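Local coordinates for protein aminoacyltransferase FemA (Staphylococcus aureus, PDB 1LRZ) that adds glycines 2 and 3 of the pentaglycine bridge of staphylococcal peptidoglycan, using glycyl-tRNA as donor, at residues P151-L163 with K383-D396. Sequence-based numbering, arbitrary orientation.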
ATOM      1  N   PRO A 151       8.724   9.199  14.341  1.00 41.90           N
ATOM      2  CA  PRO A 151       9.853   9.406  13.430  1.00 41.09           C
ATOM      3  C   PRO A 151      10.637   8.118  13.183  1.00 39.81           C
ATOM      4  O   PRO A 151      11.147   7.893  12.088  1.00 39.09           O
ATOM      5  CB  PRO A 151      10.698  10.456  14.156  1.00 42.57           C
ATOM      6  CG  PRO A 151       9.697  11.184  15.000  1.00 41.35           C
ATOM      7  CD  PRO A 151       8.856  10.057  15.531  1.00 41.49           C
ATOM      8  N   VAL A 152      10.716   7.272  14.204  1.00 38.57           N
ATOM      9  CA  VAL A 152      11.465   6.023  14.102  1.00 38.95           C
ATOM     10  C   VAL A 152      10.611   4.767  13.973  1.00 37.30           C
ATOM     11  O   VAL A 152      10.771   3.993  13.026  1.00 39.76           O
ATOM     12  CB  VAL A 152      12.382   5.831  15.330  1.00 39.87           C
ATOM     13  CG1 VAL A 152      13.217   4.571  15.165  1.00 40.58           C
ATOM     14  CG2 VAL A 152      13.267   7.048  15.507  1.00 43.42           C
ATOM     15  N   LEU A 153       9.705   4.567  14.922  1.00 31.07           N
ATOM     16  CA  LEU A 153       8.866   3.380  14.921  1.00 29.14           C
ATOM     17  C   LEU A 153       7.883   3.290  13.759  1.00 27.42           C
ATOM     18  O   LEU A 153       7.259   4.282  13.369  1.00 28.96           O
ATOM     19  CB  LEU A 153       8.111   3.292  16.251  1.00 25.68           C
ATOM     20  CG  LEU A 153       8.987   3.471  17.495  1.00 25.07           C
ATOM     21  CD1 LEU A 153       8.153   3.306  18.754  1.00 25.41           C
ATOM     22  CD2 LEU A 153      10.110   2.445  17.480  1.00 23.07           C
ATOM     23  N   GLN A 154       7.755   2.089  13.200  1.00 26.79           N
ATOM     24  CA  GLN A 154       6.814   1.853  12.110  1.00 24.21           C
ATOM     25  C   GLN A 154       5.393   2.063  12.657  1.00 23.38           C
ATOM     26  O   GLN A 154       5.129   1.811  13.838  1.00 18.59           O
ATOM     27  CB  GLN A 154       6.949   0.411  11.584  1.00 27.55           C
ATOM     28  CG  GLN A 154       8.294   0.056  10.969  1.00 25.96           C
ATOM     29  CD  GLN A 154       8.721   1.052   9.901  1.00 34.44           C
ATOM     30  OE1 GLN A 154       7.938   1.410   9.020  1.00 35.88           O
ATOM     31  NE2 GLN A 154       9.971   1.499   9.971  1.00 34.56           N
ATOM     32  N   ILE A 155       4.485   2.533  11.805  1.00 22.73           N
ATOM     33  CA  ILE A 155       3.101   2.754  12.209  1.00 23.94           C
ATOM     34  C   ILE A 155       2.491   1.397  12.575  1.00 22.20           C
ATOM     35  O   ILE A 155       2.623   0.424  11.822  1.00 19.35           O
ATOM     36  CB  ILE A 155       2.285   3.419  11.062  1.00 28.43           C
ATOM     37  CG1 ILE A 155       0.826   3.594  11.485  1.00 30.75           C
ATOM     38  CG2 ILE A 155       2.363   2.583   9.806  1.00 32.42           C
ATOM     39  CD1 ILE A 155       0.664   4.434  12.753  1.00 34.42           C
ATOM     40  N   ARG A 156       1.835   1.339  13.734  1.00 19.03           N
ATOM     41  CA  ARG A 156       1.230   0.109  14.244  1.00 18.45           C
ATOM     42  C   ARG A 156      -0.154  -0.246  13.701  1.00 16.52           C
ATOM     43  O   ARG A 156      -0.689  -1.302  14.043  1.00 16.74           O
ATOM     44  CB  ARG A 156       1.127   0.135  15.783  1.00 19.44           C
ATOM     45  CG  ARG A 156       2.385  -0.196  16.567  1.00 23.56           C
ATOM     46  CD  ARG A 156       2.050  -0.559  18.037  1.00 20.87           C
ATOM     47  NE  ARG A 156       1.046   0.337  18.610  1.00 19.12           N
ATOM     48  CZ  ARG A 156      -0.156  -0.052  19.023  1.00 19.75           C
ATOM     49  NH1 ARG A 156      -0.515  -1.331  18.945  1.00 15.92           N
ATOM     50  NH2 ARG A 156      -1.012   0.845  19.493  1.00 13.67           N
ATOM     51  N   TYR A 157      -0.734   0.611  12.867  1.00 15.91           N
ATOM     52  CA  TYR A 157      -2.067   0.341  12.330  1.00 15.82           C
ATOM     53  C   TYR A 157      -2.133   0.379  10.808  1.00 16.57           C
ATOM     54  O   TYR A 157      -1.599   1.296  10.183  1.00 14.41           O
ATOM     55  CB  TYR A 157      -3.088   1.351  12.864  1.00 16.54           C
ATOM     56  CG  TYR A 157      -3.206   1.431  14.369  1.00 16.05           C
ATOM     57  CD1 TYR A 157      -2.246   2.106  15.137  1.00 15.48           C
ATOM     58  CD2 TYR A 157      -4.294   0.862  15.027  1.00 15.93           C
ATOM     59  CE1 TYR A 157      -2.378   2.210  16.536  1.00 13.76           C
ATOM     60  CE2 TYR A 157      -4.434   0.960  16.414  1.00 15.92           C
ATOM     61  CZ  TYR A 157      -3.475   1.636  17.157  1.00 16.65           C
ATOM     62  OH  TYR A 157      -3.634   1.749  18.521  1.00 18.94           O
ATOM     63  N   HIS A 158      -2.803  -0.618  10.226  1.00 15.98           N
ATOM     64  CA  HIS A 158      -2.994  -0.706   8.776  1.00 13.17           C
ATOM     65  C   HIS A 158      -4.488  -0.802   8.459  1.00 14.17           C
ATOM     66  O   HIS A 158      -5.256  -1.354   9.246  1.00 13.02           O
ATOM     67  CB  HIS A 158      -2.333  -1.966   8.190  1.00 11.95           C
ATOM     68  CG  HIS A 158      -0.836  -1.929   8.165  1.00 14.87           C
ATOM     69  ND1 HIS A 158      -0.077  -3.030   7.823  1.00 13.00           N
ATOM     70  CD2 HIS A 158       0.043  -0.931   8.425  1.00 13.93           C
ATOM     71  CE1 HIS A 158       1.205  -2.711   7.877  1.00 16.18           C
ATOM     72  NE2 HIS A 158       1.306  -1.443   8.240  1.00 13.92           N
ATOM     73  N   SER A 159      -4.886  -0.260   7.308  1.00 14.01           N
ATOM     74  CA  SER A 159      -6.266  -0.349   6.824  1.00 14.56           C
ATOM     75  C   SER A 159      -6.111  -1.410   5.734  1.00 15.56           C
ATOM     76  O   SER A 159      -5.438  -1.171   4.728  1.00 15.82           O
ATOM     77  CB  SER A 159      -6.721   0.964   6.194  1.00 13.18           C
ATOM     78  OG  SER A 159      -7.921   0.749   5.466  1.00 16.45           O
ATOM     79  N   VAL A 160      -6.735  -2.566   5.925  1.00 13.48           N
ATOM     80  CA  VAL A 160      -6.559  -3.685   5.003  1.00 12.94           C
ATOM     81  C   VAL A 160      -7.844  -4.237   4.394  1.00 11.65           C
ATOM     82  O   VAL A 160      -8.808  -4.499   5.104  1.00 12.15           O
ATOM     83  CB  VAL A 160      -5.836  -4.837   5.746  1.00 15.24           C
ATOM     84  CG1 VAL A 160      -5.515  -5.982   4.782  1.00 13.76           C
ATOM     85  CG2 VAL A 160      -4.570  -4.293   6.417  1.00 12.78           C
ATOM     86  N   LEU A 161      -7.826  -4.423   3.078  1.00 11.78           N
ATOM     87  CA  LEU A 161      -8.968  -4.948   2.334  1.00 11.58           C
ATOM     88  C   LEU A 161      -8.720  -6.407   1.966  1.00 13.25           C
ATOM     89  O   LEU A 161      -7.785  -6.729   1.222  1.00 15.24           O
ATOM     90  CB  LEU A 161      -9.180  -4.135   1.057  1.00 13.87           C
ATOM     91  CG  LEU A 161     -10.327  -4.554   0.124  1.00 14.70           C
ATOM     92  CD1 LEU A 161     -11.668  -4.446   0.864  1.00 14.12           C
ATOM     93  CD2 LEU A 161     -10.322  -3.637  -1.102  1.00 15.29           C
ATOM     94  N   ASP A 162      -9.567  -7.291   2.486  1.00 15.38           N
ATOM     95  CA  ASP A 162      -9.433  -8.716   2.223  1.00 17.68           C
ATOM     96  C   ASP A 162     -10.045  -9.067   0.874  1.00 17.62           C
ATOM     97  O   ASP A 162     -11.217  -8.771   0.610  1.00 18.06           O
ATOM     98  CB  ASP A 162     -10.101  -9.515   3.343  1.00 19.66           C
ATOM     99  CG  ASP A 162     -10.025 -11.017   3.113  1.00 25.88           C
ATOM    100  OD1 ASP A 162      -9.201 -11.463   2.278  1.00 25.31           O
ATOM    101  OD2 ASP A 162     -10.782 -11.750   3.779  1.00 28.03           O
ATOM    102  N   LEU A 163      -9.254  -9.698   0.014  1.00 16.33           N
ATOM    103  CA  LEU A 163      -9.738 -10.056  -1.319  1.00 15.78           C
ATOM    104  C   LEU A 163      -9.981 -11.557  -1.493  1.00 17.20           C
ATOM    105  O   LEU A 163     -10.411 -12.001  -2.562  1.00 17.88           O
ATOM    106  CB  LEU A 163      -8.735  -9.584  -2.373  1.00 16.17           C
ATOM    107  CG  LEU A 163      -8.357  -8.090  -2.416  1.00 19.15           C
ATOM    108  CD1 LEU A 163      -7.321  -7.879  -3.513  1.00 17.11           C
ATOM    109  CD2 LEU A 163      -9.586  -7.222  -2.672  1.00 14.15           C
ATOM    110  N   LYS A 383     -10.354   5.283   3.000  1.00 18.56           N
ATOM    111  CA  LYS A 383     -10.035   3.863   3.120  1.00 15.62           C
ATOM    112  C   LYS A 383     -11.254   3.083   3.622  1.00 18.56           C
ATOM    113  O   LYS A 383     -11.564   1.990   3.125  1.00 17.90           O
ATOM    114  CB  LYS A 383      -8.827   3.700   4.047  1.00 16.59           C
ATOM    115  CG  LYS A 383      -7.577   4.357   3.442  1.00 12.29           C
ATOM    116  CD  LYS A 383      -6.334   4.264   4.312  1.00 18.18           C
ATOM    117  CE  LYS A 383      -5.168   4.950   3.580  1.00 18.24           C
ATOM    118  NZ  LYS A 383      -3.856   4.856   4.274  1.00 25.14           N
ATOM    119  N   LYS A 384     -11.963   3.670   4.580  1.00 16.84           N
ATOM    120  CA  LYS A 384     -13.168   3.068   5.145  1.00 16.73           C
ATOM    121  C   LYS A 384     -14.188   2.756   4.048  1.00 16.94           C
ATOM    122  O   LYS A 384     -14.833   1.698   4.061  1.00 15.76           O
ATOM    123  CB  LYS A 384     -13.786   4.031   6.168  1.00 18.32           C
ATOM    124  CG  LYS A 384     -15.044   3.518   6.842  1.00 16.35           C
ATOM    125  CD  LYS A 384     -15.613   4.578   7.760  1.00 20.05           C
ATOM    126  CE  LYS A 384     -16.964   4.157   8.320  1.00 21.65           C
ATOM    127  NZ  LYS A 384     -17.478   5.189   9.267  1.00 31.44           N
ATOM    128  N   GLY A 385     -14.309   3.679   3.096  1.00 14.21           N
ATOM    129  CA  GLY A 385     -15.254   3.527   2.004  1.00 14.67           C
ATOM    130  C   GLY A 385     -15.041   2.319   1.102  1.00 19.68           C
ATOM    131  O   GLY A 385     -15.962   1.937   0.372  1.00 15.68           O
ATOM    132  N   TYR A 386     -13.847   1.719   1.146  1.00 14.53           N
ATOM    133  CA  TYR A 386     -13.533   0.546   0.331  1.00 14.71           C
ATOM    134  C   TYR A 386     -13.873  -0.764   1.047  1.00 16.20           C
ATOM    135  O   TYR A 386     -13.627  -1.852   0.521  1.00 17.76           O
ATOM    136  CB  TYR A 386     -12.041   0.543  -0.044  1.00 14.08           C
ATOM    137  CG  TYR A 386     -11.700   1.448  -1.207  1.00 15.72           C
ATOM    138  CD1 TYR A 386     -11.807   1.001  -2.525  1.00 13.05           C
ATOM    139  CD2 TYR A 386     -11.293   2.764  -0.990  1.00 17.16           C
ATOM    140  CE1 TYR A 386     -11.509   1.852  -3.602  1.00 16.32           C
ATOM    141  CE2 TYR A 386     -11.001   3.621  -2.054  1.00 13.89           C
ATOM    142  CZ  TYR A 386     -11.107   3.164  -3.355  1.00 18.16           C
ATOM    143  OH  TYR A 386     -10.801   4.024  -4.404  1.00 19.00           O
ATOM    144  N   ASN A 387     -14.433  -0.644   2.246  1.00 14.51           N
ATOM    145  CA  ASN A 387     -14.806  -1.788   3.074  1.00 15.89           C
ATOM    146  C   ASN A 387     -13.584  -2.460   3.684  1.00 14.83           C
ATOM    147  O   ASN A 387     -13.612  -3.648   3.961  1.00 18.13           O
ATOM    148  CB  ASN A 387     -15.596  -2.851   2.283  1.00 14.18           C
ATOM    149  CG  ASN A 387     -16.359  -3.802   3.201  1.00 16.12           C
ATOM    150  OD1 ASN A 387     -16.473  -4.997   2.935  1.00 22.94           O
ATOM    151  ND2 ASN A 387     -16.890  -3.266   4.285  1.00 13.65           N
ATOM    152  N   ALA A 388     -12.513  -1.707   3.882  1.00 14.72           N
ATOM    153  CA  ALA A 388     -11.313  -2.259   4.485  1.00 13.85           C
ATOM    154  C   ALA A 388     -11.567  -2.379   5.983  1.00 15.55           C
ATOM    155  O   ALA A 388     -12.567  -1.861   6.484  1.00 13.51           O
ATOM    156  CB  ALA A 388     -10.139  -1.332   4.239  1.00 11.66           C
ATOM    157  N   GLU A 389     -10.689  -3.082   6.697  1.00 12.08           N
ATOM    158  CA  GLU A 389     -10.834  -3.183   8.152  1.00 16.22           C
ATOM    159  C   GLU A 389      -9.509  -2.716   8.757  1.00 14.09           C
ATOM    160  O   GLU A 389      -8.522  -2.604   8.040  1.00 16.35           O
ATOM    161  CB  GLU A 389     -11.142  -4.629   8.583  1.00 19.88           C
ATOM    162  CG  GLU A 389      -9.924  -5.492   8.771  1.00 28.75           C
ATOM    163  CD  GLU A 389     -10.258  -6.928   9.181  1.00 36.28           C
ATOM    164  OE1 GLU A 389     -11.007  -7.129  10.174  1.00 36.41           O
ATOM    165  OE2 GLU A 389      -9.752  -7.850   8.506  1.00 33.87           O
ATOM    166  N   ILE A 390      -9.467  -2.430  10.056  1.00 13.05           N
ATOM    167  CA  ILE A 390      -8.202  -1.995  10.653  1.00 12.69           C
ATOM    168  C   ILE A 390      -7.480  -3.154  11.357  1.00 15.97           C
ATOM    169  O   ILE A 390      -8.100  -3.947  12.070  1.00 12.92           O
ATOM    170  CB  ILE A 390      -8.400  -0.886  11.720  1.00 13.98           C
ATOM    171  CG1 ILE A 390      -9.047   0.362  11.095  1.00 12.28           C
ATOM    172  CG2 ILE A 390      -7.046  -0.527  12.346  1.00 14.91           C
ATOM    173  CD1 ILE A 390      -8.238   0.997   9.976  1.00  9.77           C
ATOM    174  N   ILE A 391      -6.176  -3.262  11.142  1.00 13.51           N
ATOM    175  CA  ILE A 391      -5.415  -4.286  11.838  1.00 16.47           C
ATOM    176  C   ILE A 391      -4.381  -3.557  12.692  1.00 16.43           C
ATOM    177  O   ILE A 391      -3.613  -2.737  12.185  1.00 15.27           O
ATOM    178  CB  ILE A 391      -4.687  -5.262  10.883  1.00 18.43           C
ATOM    179  CG1 ILE A 391      -5.718  -6.012  10.028  1.00 17.69           C
ATOM    180  CG2 ILE A 391      -3.839  -6.280  11.716  1.00 11.85           C
ATOM    181  CD1 ILE A 391      -5.095  -6.973   9.004  1.00 19.55           C
ATOM    182  N   GLU A 392      -4.410  -3.819  13.995  1.00 14.79           N
ATOM    183  CA  GLU A 392      -3.451  -3.219  14.918  1.00 14.41           C
ATOM    184  C   GLU A 392      -2.424  -4.293  15.231  1.00 14.75           C
ATOM    185  O   GLU A 392      -2.796  -5.413  15.612  1.00 16.62           O
ATOM    186  CB  GLU A 392      -4.138  -2.776  16.215  1.00 13.74           C
ATOM    187  CG  GLU A 392      -3.149  -2.251  17.273  1.00 16.86           C
ATOM    188  CD  GLU A 392      -3.839  -1.835  18.568  1.00 22.00           C
ATOM    189  OE1 GLU A 392      -3.137  -1.399  19.519  1.00 18.63           O
ATOM    190  OE2 GLU A 392      -5.087  -1.937  18.638  1.00 18.96           O
ATOM    191  N   TYR A 393      -1.145  -3.961  15.072  1.00 13.51           N
ATOM    192  CA  TYR A 393      -0.078  -4.918  15.326  1.00 15.16           C
ATOM    193  C   TYR A 393       0.477  -4.806  16.750  1.00 16.87           C
ATOM    194  O   TYR A 393       0.232  -3.822  17.445  1.00 14.74           O
ATOM    195  CB  TYR A 393       1.038  -4.741  14.292  1.00 15.57           C
ATOM    196  CG  TYR A 393       0.539  -4.904  12.874  1.00 16.81           C
ATOM    197  CD1 TYR A 393       0.235  -3.789  12.094  1.00 18.26           C
ATOM    198  CD2 TYR A 393       0.289  -6.172  12.341  1.00 15.06           C
ATOM    199  CE1 TYR A 393      -0.306  -3.914  10.822  1.00 20.99           C
ATOM    200  CE2 TYR A 393      -0.262  -6.318  11.062  1.00 18.89           C
ATOM    201  CZ  TYR A 393      -0.557  -5.180  10.306  1.00 19.33           C
ATOM    202  OH  TYR A 393      -1.079  -5.295   9.036  1.00 17.47           O
ATOM    203  N   VAL A 394       1.221  -5.819  17.185  1.00 15.83           N
ATOM    204  CA  VAL A 394       1.764  -5.826  18.539  1.00 15.36           C
ATOM    205  C   VAL A 394       2.685  -4.660  18.865  1.00 17.30           C
ATOM    206  O   VAL A 394       2.720  -4.205  20.007  1.00 18.92           O
ATOM    207  CB  VAL A 394       2.507  -7.147  18.843  1.00 14.96           C
ATOM    208  CG1 VAL A 394       1.494  -8.301  18.885  1.00 19.20           C
ATOM    209  CG2 VAL A 394       3.569  -7.413  17.785  1.00 15.56           C
ATOM    210  N   GLY A 395       3.423  -4.167  17.876  1.00 17.59           N
ATOM    211  CA  GLY A 395       4.311  -3.045  18.138  1.00 17.71           C
ATOM    212  C   GLY A 395       5.790  -3.389  18.210  1.00 20.03           C
ATOM    213  O   GLY A 395       6.252  -4.381  17.626  1.00 20.16           O
ATOM    214  N   ASP A 396       6.528  -2.572  18.958  1.00 18.48           N
ATOM    215  CA  ASP A 396       7.978  -2.700  19.095  1.00 19.54           C
ATOM    216  C   ASP A 396       8.496  -3.231  20.421  1.00 20.42           C
ATOM    217  O   ASP A 396       7.966  -2.911  21.482  1.00 21.19           O
ATOM    218  CB  ASP A 396       8.619  -1.344  18.846  1.00 19.07           C
ATOM    219  CG  ASP A 396       8.234  -0.768  17.510  1.00 23.55           C
ATOM    220  OD1 ASP A 396       7.060  -0.350  17.358  1.00 22.34           O
ATOM    221  OD2 ASP A 396       9.105  -0.745  16.615  1.00 20.46           O
TER
HETATM  222  O   HOH W   1       5.597  -0.595  15.091  1.00 17.46           O
HETATM  223  O   HOH W   2       9.270  -0.165  14.201  1.00 19.39           O
HETATM  224  O   HOH W   3      -5.874   0.643  19.207  1.00 22.30           O
HETATM  225  O   HOH W   4      -8.841  -7.403   5.731  1.00 23.15           O
HETATM  226  O   HOH W   5     -12.125  -6.244   3.773  1.00 26.68           O
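Tyr157 to Val160 of strand 157-162 pair with Glu392 back to Glu389 of strand 389-393 as antiparallel neighbours inside a mixed beta sheet of the FemABX fold, which is related to the GNAT acetyltransferases; strand 360-365 borders the first strand and strand 112-116 the second. His158 with Ile391 and Val160 with Glu389 form the hydrogen-bonded pairs, and the bond from Tyr393 N to Arg156 O (2.9 Å) extends the pairing to the residue just before strand 157-162.

Arg156 can be followed outward from CB. Its CG passes 3.8 Å from Gly395 CA, and CD comes closer still to the same atom, over a residue whose lack of a side chain admits the arginine. The chain then bends at chi3 (-43°); NE turns to the carbonyl of His146, while NH1 has two acceptors near the guanidinium plane, making a salt bridge to Glu392 OE1 at 2.7 Å, through its anti lone pair, and a hydrogen bond to Tyr393 O at 3.0 Å. NH2 adds a weak bond to Glu392 OE1. The extended Glu392 lies alongside the Tyr157 ring, its carboxylate plane 28° from the ring's; OE2 takes a hydrogen bond from Gln114, and a water joins it to Tyr157 OH.

On the other face of the sheet, Val160 CG2 packs against Ile391 CD1. Nearby, Tyr393 turns its edge to the face of His158, planes at 70°, with CE1 over the imidazole and a weak 2.8 Å bond from His158 ND1 to Tyr393 OH.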